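Long-range contacts in ZmpA Glycopeptidase (Clostridium perfringens, PDB 6XSX), which probably cleaves glycosylated polypeptides as a metalloprotease of the M60 family, this chain holding its catalytic module: residues Q28-S37 with E231-R239; P106-T114 with S242-G250. All coordinates share one frame; numbering follows the deposited sequence.

Contact 1 of 2, residues Q28-S37 with E231-R239; sequences QSRGNSIKES and EVNSDFNFR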
ATOM      1  N   GLN A  28      16.707 -21.427   9.456  1.00 24.15           N
ATOM      2  CA  GLN A  28      17.090 -21.249   8.069  1.00 23.94           C
ATOM      3  C   GLN A  28      18.089 -20.095   8.008  1.00 23.33           C
ATOM      4  O   GLN A  28      18.006 -19.167   8.814  1.00 22.29           O
ATOM      5  CB  GLN A  28      15.827 -20.970   7.246  1.00 25.35           C
ATOM      6  CG  GLN A  28      16.051 -20.920   5.736  1.00 26.22           C
ATOM      7  CD  GLN A  28      14.837 -20.418   4.982  1.00 29.29           C
ATOM      8  OE1 GLN A  28      13.799 -20.100   5.565  1.00 29.42           O
ATOM      9  NE2 GLN A  28      14.963 -20.320   3.666  1.00 28.56           N
ATOM     10  N   SER A  29      19.061 -20.192   7.092  1.00 21.58           N
ATOM     11  CA  SER A  29      19.960 -19.086   6.789  1.00 22.23           C
ATOM     12  C   SER A  29      19.307 -18.215   5.721  1.00 21.33           C
ATOM     13  O   SER A  29      19.383 -18.528   4.542  1.00 21.60           O
ATOM     14  CB  SER A  29      21.318 -19.598   6.321  1.00 22.37           C
ATOM     15  OG  SER A  29      21.871 -20.504   7.264  1.00 22.43           O
ATOM     16  N   ARG A  30      18.695 -17.105   6.142  1.00 22.10           N
ATOM     17  CA  ARG A  30      17.677 -16.450   5.333  1.00 22.79           C
ATOM     18  C   ARG A  30      18.219 -15.208   4.634  1.00 22.75           C
ATOM     19  O   ARG A  30      17.500 -14.574   3.862  1.00 22.59           O
ATOM     20  CB  ARG A  30      16.452 -16.120   6.193  1.00 22.53           C
ATOM     21  CG  ARG A  30      15.569 -17.328   6.465  1.00 23.33           C
ATOM     22  CD  ARG A  30      14.338 -17.020   7.298  1.00 23.27           C
ATOM     23  NE  ARG A  30      13.425 -16.027   6.753  1.00 22.05           N
ATOM     24  CZ  ARG A  30      12.404 -16.279   5.939  1.00 22.42           C
ATOM     25  NH1 ARG A  30      12.152 -17.511   5.530  1.00 22.09           N
ATOM     26  NH2 ARG A  30      11.630 -15.288   5.533  1.00 21.92           N
ATOM     27  N   GLY A  31      19.479 -14.857   4.916  1.00 22.00           N
ATOM     28  CA  GLY A  31      20.111 -13.738   4.240  1.00 22.85           C
ATOM     29  C   GLY A  31      19.729 -12.407   4.880  1.00 23.85           C
ATOM     30  O   GLY A  31      18.852 -12.353   5.739  1.00 22.86           O
ATOM     31  N   ASN A  32      20.413 -11.337   4.465  1.00 23.92           N
ATOM     32  CA  ASN A  32      20.254 -10.046   5.108  1.00 23.93           C
ATOM     33  C   ASN A  32      19.115  -9.299   4.424  1.00 23.40           C
ATOM     34  O   ASN A  32      19.271  -8.825   3.305  1.00 22.23           O
ATOM     35  CB  ASN A  32      21.544  -9.233   5.036  1.00 26.17           C
ATOM     36  CG  ASN A  32      21.402  -7.917   5.765  1.00 27.06           C
ATOM     37  OD1 ASN A  32      20.371  -7.261   5.670  1.00 28.14           O
ATOM     38  ND2 ASN A  32      22.420  -7.545   6.521  1.00 28.30           N
ATOM     39  N   SER A  33      17.966  -9.208   5.098  1.00 22.61           N
ATOM     40  CA  SER A  33      16.774  -8.730   4.427  1.00 23.44           C
ATOM     41  C   SER A  33      16.853  -7.220   4.206  1.00 24.46           C
ATOM     42  O   SER A  33      16.182  -6.698   3.324  1.00 22.79           O
ATOM     43  CB  SER A  33      15.531  -9.140   5.160  1.00 22.82           C
ATOM     44  OG  SER A  33      15.484  -8.518   6.434  1.00 22.92           O
ATOM     45  N   ILE A  34      17.697  -6.528   4.985  1.00 25.82           N
ATOM     46  CA  ILE A  34      17.876  -5.091   4.824  1.00 27.66           C
ATOM     47  C   ILE A  34      18.598  -4.832   3.500  1.00 28.51           C
ATOM     48  O   ILE A  34      18.204  -3.946   2.744  1.00 28.84           O
ATOM     49  CB  ILE A  34      18.646  -4.458   6.007  1.00 28.59           C
ATOM     50  CG1 ILE A  34      17.977  -4.707   7.361  1.00 28.91           C
ATOM     51  CG2 ILE A  34      18.905  -2.970   5.768  1.00 27.06           C
ATOM     52  CD1 ILE A  34      16.518  -4.353   7.396  1.00 29.04           C
ATOM     53  N   LYS A  35      19.660  -5.609   3.241  1.00 28.75           N
ATOM     54  CA  LYS A  35      20.451  -5.452   2.028  1.00 31.14           C
ATOM     55  C   LYS A  35      19.620  -5.841   0.809  1.00 29.50           C
ATOM     56  O   LYS A  35      19.621  -5.123  -0.186  1.00 29.85           O
ATOM     57  CB  LYS A  35      21.758  -6.251   2.085  1.00 33.24           C
ATOM     58  CG  LYS A  35      22.845  -5.673   2.986  1.00 38.49           C
ATOM     59  CD  LYS A  35      23.471  -4.400   2.443  1.00 43.98           C
ATOM     60  CE  LYS A  35      24.578  -3.853   3.320  1.00 47.42           C
ATOM     61  NZ  LYS A  35      25.599  -4.887   3.616  1.00 49.53           N
ATOM     62  N   GLU A  36      18.910  -6.976   0.907  1.00 26.87           N
ATOM     63  CA  GLU A  36      18.041  -7.434  -0.167  1.00 25.92           C
ATOM     64  C   GLU A  36      16.996  -6.367  -0.483  1.00 25.53           C
ATOM     65  O   GLU A  36      16.661  -6.157  -1.648  1.00 23.32           O
ATOM     66  CB  GLU A  36      17.391  -8.776   0.183  1.00 24.52           C
ATOM     67  CG  GLU A  36      18.389  -9.920   0.247  1.00 25.66           C
ATOM     68  CD  GLU A  36      19.144 -10.225  -1.035  1.00 26.68           C
ATOM     69  OE1 GLU A  36      18.825  -9.636  -2.080  1.00 25.89           O
ATOM     70  OE2 GLU A  36      20.055 -11.058  -0.979  1.00 29.61           O
ATOM     71  N   SER A  37      16.487  -5.710   0.571  1.00 25.56           N
ATOM     72  CA  SER A  37      15.514  -4.637   0.434  1.00 24.66           C
ATOM     73  C   SER A  37      16.077  -3.539  -0.465  1.00 24.89           C
ATOM     74  O   SER A  37      15.421  -3.100  -1.409  1.00 23.52           O
ATOM     75  CB  SER A  37      15.127  -4.064   1.778  1.00 23.40           C
ATOM     76  OG  SER A  37      14.213  -4.911   2.458  1.00 22.01           O
ATOM     77  N   GLU A 231      16.696  -9.930 -10.759  1.00 28.54           N
ATOM     78  CA  GLU A 231      16.949  -9.908  -9.328  1.00 29.80           C
ATOM     79  C   GLU A 231      16.135  -8.793  -8.665  1.00 28.71           C
ATOM     80  O   GLU A 231      15.495  -9.028  -7.639  1.00 27.76           O
ATOM     81  CB  GLU A 231      18.437  -9.779  -9.001  1.00 30.07           C
ATOM     82  CG  GLU A 231      18.729 -10.103  -7.540  1.00 31.99           C
ATOM     83  CD  GLU A 231      20.146  -9.851  -7.053  1.00 32.88           C
ATOM     84  OE1 GLU A 231      20.948  -9.315  -7.818  1.00 33.85           O
ATOM     85  OE2 GLU A 231      20.437 -10.192  -5.898  1.00 35.83           O
ATOM     86  N   VAL A 232      16.150  -7.596  -9.274  1.00 28.02           N
ATOM     87  CA  VAL A 232      15.480  -6.427  -8.719  1.00 28.14           C
ATOM     88  C   VAL A 232      13.966  -6.581  -8.844  1.00 27.99           C
ATOM     89  O   VAL A 232      13.220  -5.744  -8.348  1.00 30.19           O
ATOM     90  CB  VAL A 232      15.983  -5.097  -9.323  1.00 27.65           C
ATOM     91  CG1 VAL A 232      17.489  -4.920  -9.149  1.00 29.43           C
ATOM     92  CG2 VAL A 232      15.572  -4.914 -10.783  1.00 26.01           C
ATOM     93  N   ASN A 233      13.516  -7.655  -9.500  1.00 27.96           N
ATOM     94  CA  ASN A 233      12.095  -7.904  -9.681  1.00 26.71           C
ATOM     95  C   ASN A 233      11.703  -9.238  -9.051  1.00 25.62           C
ATOM     96  O   ASN A 233      10.660  -9.794  -9.391  1.00 23.06           O
ATOM     97  CB  ASN A 233      11.696  -7.895 -11.162  1.00 28.27           C
ATOM     98  CG  ASN A 233      11.739  -6.527 -11.811  1.00 27.51           C
ATOM     99  OD1 ASN A 233      11.672  -5.503 -11.136  1.00 28.00           O
ATOM    100  ND2 ASN A 233      11.830  -6.504 -13.131  1.00 28.12           N
ATOM    101  N   SER A 234      12.532  -9.749  -8.128  1.00 25.20           N
ATOM    102  CA  SER A 234      12.243 -11.031  -7.497  1.00 23.93           C
ATOM    103  C   SER A 234      11.859 -10.844  -6.035  1.00 23.41           C
ATOM    104  O   SER A 234      12.246  -9.872  -5.395  1.00 22.44           O
ATOM    105  CB  SER A 234      13.389 -11.997  -7.631  1.00 25.23           C
ATOM    106  OG  SER A 234      14.577 -11.445  -7.077  1.00 25.03           O
ATOM    107  N   ASP A 235      11.091 -11.815  -5.534  1.00 23.62           N
ATOM    108  CA  ASP A 235      10.785 -11.982  -4.127  1.00 23.62           C
ATOM    109  C   ASP A 235      12.088 -12.253  -3.376  1.00 23.99           C
ATOM    110  O   ASP A 235      13.101 -12.566  -3.990  1.00 24.05           O
ATOM    111  CB  ASP A 235       9.792 -13.135  -3.953  1.00 23.51           C
ATOM    112  CG  ASP A 235       8.980 -13.072  -2.669  1.00 24.27           C
ATOM    113  OD1 ASP A 235       9.172 -12.138  -1.866  1.00 24.74           O
ATOM    114  OD2 ASP A 235       8.160 -13.954  -2.487  1.00 26.75           O
ATOM    115  N   PHE A 236      12.058 -12.109  -2.047  1.00 22.48           N
ATOM    116  CA  PHE A 236      13.222 -12.394  -1.211  1.00 21.23           C
ATOM    117  C   PHE A 236      12.725 -12.760   0.188  1.00 20.54           C
ATOM    118  O   PHE A 236      11.517 -12.748   0.430  1.00 19.98           O
ATOM    119  CB  PHE A 236      14.201 -11.214  -1.229  1.00 19.49           C
ATOM    120  CG  PHE A 236      13.672  -9.943  -0.609  1.00 19.64           C
ATOM    121  CD1 PHE A 236      12.757  -9.148  -1.283  1.00 19.33           C
ATOM    122  CD2 PHE A 236      14.081  -9.545   0.660  1.00 19.35           C
ATOM    123  CE1 PHE A 236      12.285  -7.975  -0.713  1.00 19.42           C
ATOM    124  CE2 PHE A 236      13.603  -8.376   1.231  1.00 19.60           C
ATOM    125  CZ  PHE A 236      12.703  -7.590   0.542  1.00 19.31           C
ATOM    126  N   ASN A 237      13.643 -13.107   1.104  1.00 20.62           N
ATOM    127  CA  ASN A 237      13.222 -13.497   2.447  1.00 20.69           C
ATOM    128  C   ASN A 237      12.967 -12.245   3.279  1.00 19.41           C
ATOM    129  O   ASN A 237      13.898 -11.490   3.544  1.00 19.36           O
ATOM    130  CB  ASN A 237      14.232 -14.406   3.152  1.00 21.55           C
ATOM    131  CG  ASN A 237      14.387 -15.758   2.490  1.00 23.08           C
ATOM    132  OD1 ASN A 237      13.418 -16.328   1.997  1.00 22.75           O
ATOM    133  ND2 ASN A 237      15.604 -16.282   2.483  1.00 22.38           N
ATOM    134  N   PHE A 238      11.701 -12.043   3.674  1.00 18.18           N
ATOM    135  CA  PHE A 238      11.317 -10.965   4.570  1.00 18.01           C
ATOM    136  C   PHE A 238      10.039 -11.339   5.320  1.00 17.66           C
ATOM    137  O   PHE A 238       9.348 -12.291   4.967  1.00 18.04           O
ATOM    138  CB  PHE A 238      11.144  -9.652   3.800  1.00 17.63           C
ATOM    139  CG  PHE A 238       9.982  -9.628   2.835  1.00 18.14           C
ATOM    140  CD1 PHE A 238       8.700  -9.324   3.270  1.00 17.98           C
ATOM    141  CD2 PHE A 238      10.182  -9.854   1.479  1.00 17.78           C
ATOM    142  CE1 PHE A 238       7.636  -9.273   2.378  1.00 18.82           C
ATOM    143  CE2 PHE A 238       9.126  -9.799   0.584  1.00 17.97           C
ATOM    144  CZ  PHE A 238       7.851  -9.513   1.038  1.00 18.74           C
ATOM    145  N   ARG A 239       9.727 -10.578   6.370  1.00 16.75           N
ATOM    146  CA  ARG A 239       8.416 -10.697   6.985  1.00 17.51           C
ATOM    147  C   ARG A 239       7.865  -9.293   7.213  1.00 17.30           C
ATOM    148  O   ARG A 239       8.383  -8.554   8.046  1.00 16.83           O
ATOM    149  CB  ARG A 239       8.445 -11.535   8.269  1.00 16.85           C
ATOM    150  CG  ARG A 239       7.061 -11.841   8.828  1.00 16.74           C
ATOM    151  CD  ARG A 239       7.076 -12.623  10.137  1.00 16.52           C
ATOM    152  NE  ARG A 239       7.566 -13.992   9.977  1.00 15.66           N
ATOM    153  CZ  ARG A 239       6.836 -15.000   9.505  1.00 15.29           C
ATOM    154  NH1 ARG A 239       5.585 -14.792   9.137  1.00 14.57           N
ATOM    155  NH2 ARG A 239       7.357 -16.209   9.397  1.00 14.93           N
TER
HETATM  156  O   HOH W   1      13.104 -18.840   1.960  1.00 26.09           O
HETATM  157  O   HOH W   2      16.642 -12.954   1.001  1.00 19.91           O
HETATM  158  O   HOH W   3      16.664 -11.833   3.277  1.00 20.63           O

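Contact 2 of 2, residues P106-T114 with S242-G250; sequences PTNELRPGT and SMLKWLDNG. With EDO (1,2-ethanediol), chain H.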
ATOM      1  N   PRO A 106      12.293   2.887  27.636  1.00 24.33           N
ATOM      2  CA  PRO A 106      11.847   4.010  28.466  1.00 24.31           C
ATOM      3  C   PRO A 106      10.323   4.030  28.575  1.00 23.85           C
ATOM      4  O   PRO A 106       9.622   3.874  27.575  1.00 22.85           O
ATOM      5  CB  PRO A 106      12.364   5.257  27.728  1.00 24.12           C
ATOM      6  CG  PRO A 106      13.525   4.732  26.893  1.00 26.39           C
ATOM      7  CD  PRO A 106      13.120   3.322  26.496  1.00 25.13           C
ATOM      8  N   THR A 107       9.832   4.206  29.808  1.00 24.50           N
ATOM      9  CA  THR A 107       8.414   4.296  30.128  1.00 25.26           C
ATOM     10  C   THR A 107       7.693   5.286  29.216  1.00 24.35           C
ATOM     11  O   THR A 107       6.550   5.059  28.823  1.00 23.53           O
ATOM     12  CB  THR A 107       8.213   4.766  31.577  1.00 27.65           C
ATOM     13  OG1 THR A 107       9.147   4.076  32.409  1.00 28.01           O
ATOM     14  CG2 THR A 107       6.803   4.552  32.076  1.00 26.28           C
ATOM     15  N   ASN A 108       8.357   6.396  28.887  1.00 23.84           N
ATOM     16  CA  ASN A 108       7.664   7.483  28.216  1.00 26.30           C
ATOM     17  C   ASN A 108       7.368   7.147  26.750  1.00 24.33           C
ATOM     18  O   ASN A 108       6.647   7.893  26.099  1.00 23.46           O
ATOM     19  CB  ASN A 108       8.373   8.825  28.431  1.00 29.98           C
ATOM     20  CG  ASN A 108       9.736   8.881  27.769  1.00 33.08           C
ATOM     21  OD1 ASN A 108      10.420   7.869  27.644  1.00 36.28           O
ATOM     22  ND2 ASN A 108      10.142  10.064  27.352  1.00 35.71           N
ATOM     23  N   GLU A 109       7.901   6.023  26.246  1.00 22.49           N
ATOM     24  CA  GLU A 109       7.704   5.604  24.863  1.00 23.29           C
ATOM     25  C   GLU A 109       6.461   4.729  24.701  1.00 22.93           C
ATOM     26  O   GLU A 109       6.071   4.436  23.575  1.00 23.27           O
ATOM     27  CB  GLU A 109       8.927   4.832  24.353  1.00 24.43           C
ATOM     28  CG  GLU A 109      10.041   5.760  23.904  1.00 25.26           C
ATOM     29  CD  GLU A 109      11.387   5.136  23.602  1.00 27.33           C
ATOM     30  OE1 GLU A 109      11.449   3.905  23.317  1.00 27.72           O
ATOM     31  OE2 GLU A 109      12.375   5.895  23.624  1.00 28.76           O
ATOM     32  N   LEU A 110       5.856   4.299  25.816  1.00 22.31           N
ATOM     33  CA  LEU A 110       4.846   3.251  25.771  1.00 21.87           C
ATOM     34  C   LEU A 110       3.466   3.840  26.047  1.00 22.17           C
ATOM     35  O   LEU A 110       3.346   4.800  26.805  1.00 22.38           O
ATOM     36  CB  LEU A 110       5.175   2.194  26.827  1.00 21.12           C
ATOM     37  CG  LEU A 110       6.578   1.583  26.782  1.00 21.78           C
ATOM     38  CD1 LEU A 110       6.657   0.411  27.747  1.00 20.57           C
ATOM     39  CD2 LEU A 110       6.959   1.149  25.372  1.00 20.88           C
ATOM     40  N   ARG A 111       2.422   3.228  25.468  1.00 20.72           N
ATOM     41  CA  ARG A 111       1.075   3.662  25.801  1.00 20.42           C
ATOM     42  C   ARG A 111       0.924   3.579  27.316  1.00 20.13           C
ATOM     43  O   ARG A 111       1.352   2.601  27.922  1.00 21.21           O
ATOM     44  CB  ARG A 111      -0.005   2.815  25.122  1.00 19.30           C
ATOM     45  CG  ARG A 111      -1.418   3.354  25.317  1.00 19.08           C
ATOM     46  CD  ARG A 111      -2.503   2.488  24.695  1.00 19.16           C
ATOM     47  NE  ARG A 111      -2.133   1.977  23.374  1.00 19.24           N
ATOM     48  CZ  ARG A 111      -2.344   2.610  22.219  1.00 19.44           C
ATOM     49  NH1 ARG A 111      -2.923   3.801  22.210  1.00 18.99           N
ATOM     50  NH2 ARG A 111      -1.975   2.050  21.078  1.00 19.02           N
ATOM     51  N   PRO A 112       0.366   4.614  27.976  1.00 19.37           N
ATOM     52  CA  PRO A 112       0.191   4.578  29.426  1.00 19.39           C
ATOM     53  C   PRO A 112      -0.477   3.274  29.865  1.00 19.87           C
ATOM     54  O   PRO A 112      -1.473   2.846  29.274  1.00 21.07           O
ATOM     55  CB  PRO A 112      -0.666   5.833  29.667  1.00 18.34           C
ATOM     56  CG  PRO A 112      -0.188   6.792  28.590  1.00 18.08           C
ATOM     57  CD  PRO A 112      -0.062   5.896  27.378  1.00 18.75           C
ATOM     58  N   GLY A 113       0.123   2.632  30.870  1.00 18.32           N
ATOM     59  CA  GLY A 113      -0.417   1.435  31.495  1.00 18.97           C
ATOM     60  C   GLY A 113       0.098   0.143  30.861  1.00 19.26           C
ATOM     61  O   GLY A 113      -0.441  -0.928  31.116  1.00 18.55           O
ATOM     62  N   THR A 114       1.103   0.242  29.985  1.00 20.30           N
ATOM     63  CA  THR A 114       1.627  -0.956  29.348  1.00 19.98           C
ATOM     64  C   THR A 114       2.723  -1.542  30.229  1.00 20.11           C
ATOM     65  O   THR A 114       3.623  -0.824  30.657  1.00 19.29           O
ATOM     66  CB  THR A 114       2.178  -0.665  27.946  1.00 21.60           C
ATOM     67  OG1 THR A 114       1.205   0.137  27.278  1.00 20.68           O
ATOM     68  CG2 THR A 114       2.469  -1.916  27.141  1.00 19.71           C
ATOM     69  N   SER A 242       2.796  -5.584  10.539  1.00 16.51           N
ATOM     70  CA  SER A 242       1.832  -4.616  11.046  1.00 17.11           C
ATOM     71  C   SER A 242       1.711  -4.806  12.556  1.00 17.09           C
ATOM     72  O   SER A 242       1.427  -5.906  13.020  1.00 19.87           O
ATOM     73  CB  SER A 242       0.483  -4.769  10.380  1.00 16.73           C
ATOM     74  OG  SER A 242       0.636  -4.929   8.981  1.00 17.41           O
ATOM     75  N   MET A 243       1.955  -3.746  13.326  1.00 16.50           N
ATOM     76  CA  MET A 243       1.956  -3.894  14.774  1.00 15.95           C
ATOM     77  C   MET A 243       1.222  -2.728  15.431  1.00 16.36           C
ATOM     78  O   MET A 243       1.141  -1.629  14.878  1.00 15.35           O
ATOM     79  CB  MET A 243       3.386  -3.974  15.326  1.00 15.64           C
ATOM     80  CG  MET A 243       4.201  -2.726  15.067  1.00 15.90           C
ATOM     81  SD  MET A 243       5.677  -2.581  16.112  1.00 16.88           S
ATOM     82  CE  MET A 243       6.825  -3.645  15.239  1.00 15.16           C
ATOM     83  N   LEU A 244       0.669  -3.010  16.614  1.00 16.33           N
ATOM     84  CA  LEU A 244       0.048  -2.015  17.460  1.00 16.48           C
ATOM     85  C   LEU A 244       1.123  -1.024  17.892  1.00 16.45           C
ATOM     86  O   LEU A 244       2.204  -1.427  18.322  1.00 16.01           O
ATOM     87  CB  LEU A 244      -0.540  -2.753  18.666  1.00 17.31           C
ATOM     88  CG  LEU A 244      -1.130  -1.885  19.775  1.00 17.82           C
ATOM     89  CD1 LEU A 244      -2.280  -1.041  19.238  1.00 17.49           C
ATOM     90  CD2 LEU A 244      -1.598  -2.758  20.934  1.00 17.29           C
ATOM     91  N   LYS A 245       0.809   0.268  17.765  1.00 16.61           N
ATOM     92  CA  LYS A 245       1.699   1.315  18.237  1.00 17.27           C
ATOM     93  C   LYS A 245       0.872   2.378  18.950  1.00 18.04           C
ATOM     94  O   LYS A 245      -0.326   2.518  18.708  1.00 18.82           O
ATOM     95  CB  LYS A 245       2.430   1.961  17.059  1.00 16.56           C
ATOM     96  CG  LYS A 245       3.495   1.121  16.378  1.00 16.68           C
ATOM     97  CD  LYS A 245       4.349   1.969  15.453  1.00 17.78           C
ATOM     98  CE  LYS A 245       5.248   1.142  14.562  1.00 17.62           C
ATOM     99  NZ  LYS A 245       6.145   2.020  13.782  1.00 17.36           N
ATOM    100  N   TRP A 246       1.539   3.147  19.812  1.00 18.79           N
ATOM    101  CA  TRP A 246       0.873   4.231  20.509  1.00 19.20           C
ATOM    102  C   TRP A 246       0.979   5.483  19.642  1.00 19.92           C
ATOM    103  O   TRP A 246       2.020   6.130  19.620  1.00 19.16           O
ATOM    104  CB  TRP A 246       1.517   4.414  21.892  1.00 18.81           C
ATOM    105  CG  TRP A 246       1.001   5.572  22.690  1.00 19.65           C
ATOM    106  CD1 TRP A 246      -0.293   5.998  22.784  1.00 19.29           C
ATOM    107  CD2 TRP A 246       1.768   6.428  23.560  1.00 19.64           C
ATOM    108  NE1 TRP A 246      -0.378   7.074  23.625  1.00 19.86           N
ATOM    109  CE2 TRP A 246       0.867   7.353  24.126  1.00 20.19           C
ATOM    110  CE3 TRP A 246       3.123   6.506  23.913  1.00 20.71           C
ATOM    111  CZ2 TRP A 246       1.287   8.351  25.009  1.00 21.38           C
ATOM    112  CZ3 TRP A 246       3.536   7.487  24.791  1.00 21.57           C
ATOM    113  CH2 TRP A 246       2.626   8.400  25.332  1.00 21.46           C
ATOM    114  N   LEU A 247      -0.091   5.803  18.905  1.00 21.12           N
ATOM    115  CA  LEU A 247       0.024   6.827  17.879  1.00 23.71           C
ATOM    116  C   LEU A 247      -0.870   8.023  18.197  1.00 27.01           C
ATOM    117  O   LEU A 247      -1.089   8.868  17.331  1.00 29.29           O
ATOM    118  CB  LEU A 247      -0.335   6.215  16.520  1.00 23.11           C
ATOM    119  CG  LEU A 247       0.531   5.036  16.083  1.00 23.93           C
ATOM    120  CD1 LEU A 247       0.139   4.560  14.688  1.00 23.27           C
ATOM    121  CD2 LEU A 247       2.004   5.419  16.121  1.00 22.43           C
ATOM    122  N   ASP A 248      -1.348   8.106  19.446  1.00 29.71           N
ATOM    123  CA  ASP A 248      -2.370   9.069  19.833  1.00 34.41           C
ATOM    124  C   ASP A 248      -1.980  10.479  19.400  1.00 38.78           C
ATOM    125  O   ASP A 248      -2.831  11.231  18.932  1.00 41.88           O
ATOM    126  CB  ASP A 248      -2.653   9.027  21.336  1.00 31.32           C
ATOM    127  CG  ASP A 248      -3.429   7.800  21.775  1.00 30.59           C
ATOM    128  OD1 ASP A 248      -3.666   6.910  20.931  1.00 30.00           O
ATOM    129  OD2 ASP A 248      -3.811   7.754  22.956  1.00 31.25           O
ATOM    130  N   ASN A 249      -0.694  10.814  19.563  1.00 44.06           N
ATOM    131  CA  ASN A 249      -0.187  12.162  19.353  1.00 52.24           C
ATOM    132  C   ASN A 249       0.299  12.337  17.912  1.00 56.27           C
ATOM    133  O   ASN A 249       0.333  13.458  17.409  1.00 57.15           O
ATOM    134  CB  ASN A 249       0.901  12.541  20.370  1.00 51.22           C
ATOM    135  CG  ASN A 249       0.493  12.361  21.821  1.00 53.02           C
ATOM    136  OD1 ASN A 249      -0.620  12.707  22.218  1.00 50.58           O
ATOM    137  ND2 ASN A 249       1.396  11.828  22.630  1.00 50.81           N
ATOM    138  N   GLY A 250       0.674  11.228  17.255  1.00 56.50           N
ATOM    139  CA  GLY A 250       1.139  11.264  15.878  1.00 58.55           C
ATOM    140  C   GLY A 250      -0.025  11.322  14.889  1.00 64.18           C
ATOM    141  O   GLY A 250      -1.111  11.797  15.225  1.00 65.83           O
TER
HETATM  142  C1  EDO H1307      -3.301  -4.615   5.476  1.00 27.05           C
HETATM  143  O1  EDO H1307      -4.217  -4.885   6.544  1.00 24.56           O
HETATM  144  C2  EDO H1307      -1.840  -4.810   5.736  1.00 27.53           C
HETATM  145  O2  EDO H1307      -1.314  -4.129   6.878  1.00 28.29           O
HETATM  146  O   HOH W   4      -4.212   5.421  24.081  1.00 23.14           O

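Contact 1 of 2, residues Q28-S37 with E231-R239
Asn237 reaches over to Arg30 and grips its backbone: ND2 donates to Arg30 O at 2.9 Å, nearly straight (167° at the hydrogen), with the acceptor almost in the plane of the amide. Arg30 runs extended as far as CD and then bends at chi3 (59°), folding the guanidinium back so that one face lies over Asn237 CB, with NH2 3.6 Å from that carbon. Around the guanidinium edge, Gln28 OE1 takes a bond from NH1, while NE is held by a salt bridge to Asp47. Waters add further polar links: one donates both to Arg30 O and to Asn237 O, another joins Gln28 NE2 to Asn237 OD1.

Phe236 carries the apolar half. With chi1 at 65°, CG sits between the backbone N and the carbonyl carbon, which swings the ring against the helix starting at Ser33, where Phe236 CD2 comes within 3.4 Å of Glu36 CB. Glu36 C lies over the rim of one face, and Phe238 CD2 over the centre of the other, 3.4 Å above the Phe236 ring. Ser37 OG, bonded at 2.8 Å to Ser33 O, approaches the ring obliquely. The Glu36 and Glu231 carboxylates come near each other, a like-charge pair probably eased by Lys39, which forms salt bridges to both, and by Arg40, which pairs with Glu36.

The contact thus lays helix 33-39, N-capped by Asn32, on the loop between helix 206-224 and strand 240-244; Phe238 packs on Ile217 and Met221 of the former, and Arg30 touches strand 49-56.

Contact 2 of 2, residues P106-T114 with S242-G250
Trp246 and Arg111 both send CG opposite the backbone N (chi1 175° and -173°), and these extended starts bring the indole under the arginine backbone and run the arginine chain past it. The setting is a type II beta turn, Arg111 to Thr114, packed against the residues that leave the end of strand 240-244 in the mixed sheet. Three consecutive residues line one indole face: Leu110 O, just ahead of the turn, rests over the rim, and within the turn Arg111 CA makes a CH-pi contact 3.8 Å from the centroid of the five-membered ring and Pro112 CD another 4.0 Å from that of the six-membered ring. At the ring edge, in plane, Asn108 O meets Trp246 CZ3 at 3.4 Å, where the slightly positive C-H rim would favour an oxygen.

Farther out, the arginine chain bends at chi3 and sets its guanidinium 69° from the ring plane; Trp246 CB lies over the guanidinium centre, and of the ring CD1 comes nearest, 3.5 Å from Arg111 NH1. NE forms a salt bridge to Asp82, and Asn263 pairs with both Arg111 NH1 and Asp248 OD1. Arg111 NH2 lies 2.9 Å from Lys245 O. Asp248 OD1 approaches in the guanidinium plane and forms a salt bridge with Arg111 NH1 at 3.4 Å; beside it a water accepts from Arg111 NH1 and donates to Asp248 OD2 at 2.6 Å.

In the fold
Strand 240-244 connects the two contacts: contact 1 uses the loop that enters it, contact 2 its last residues and the loop that leaves it, and their centres lie 29 Å apart. Both are partly buried, with buried residues beside exposed ones, and each shows an arginine and an aromatic side chain sharing the work differently. In contact 1 the two act separately, the arginine over an asparagine, the phenylalanine against a helix, with waters bridging backbone and side-chain polar atoms. In contact 2 they meet directly, a tryptophan packing under a turn and a salt bridge closing the outer side. One contact fastens an N-terminal helix, the other a loop between strands 96-101 and 117-123.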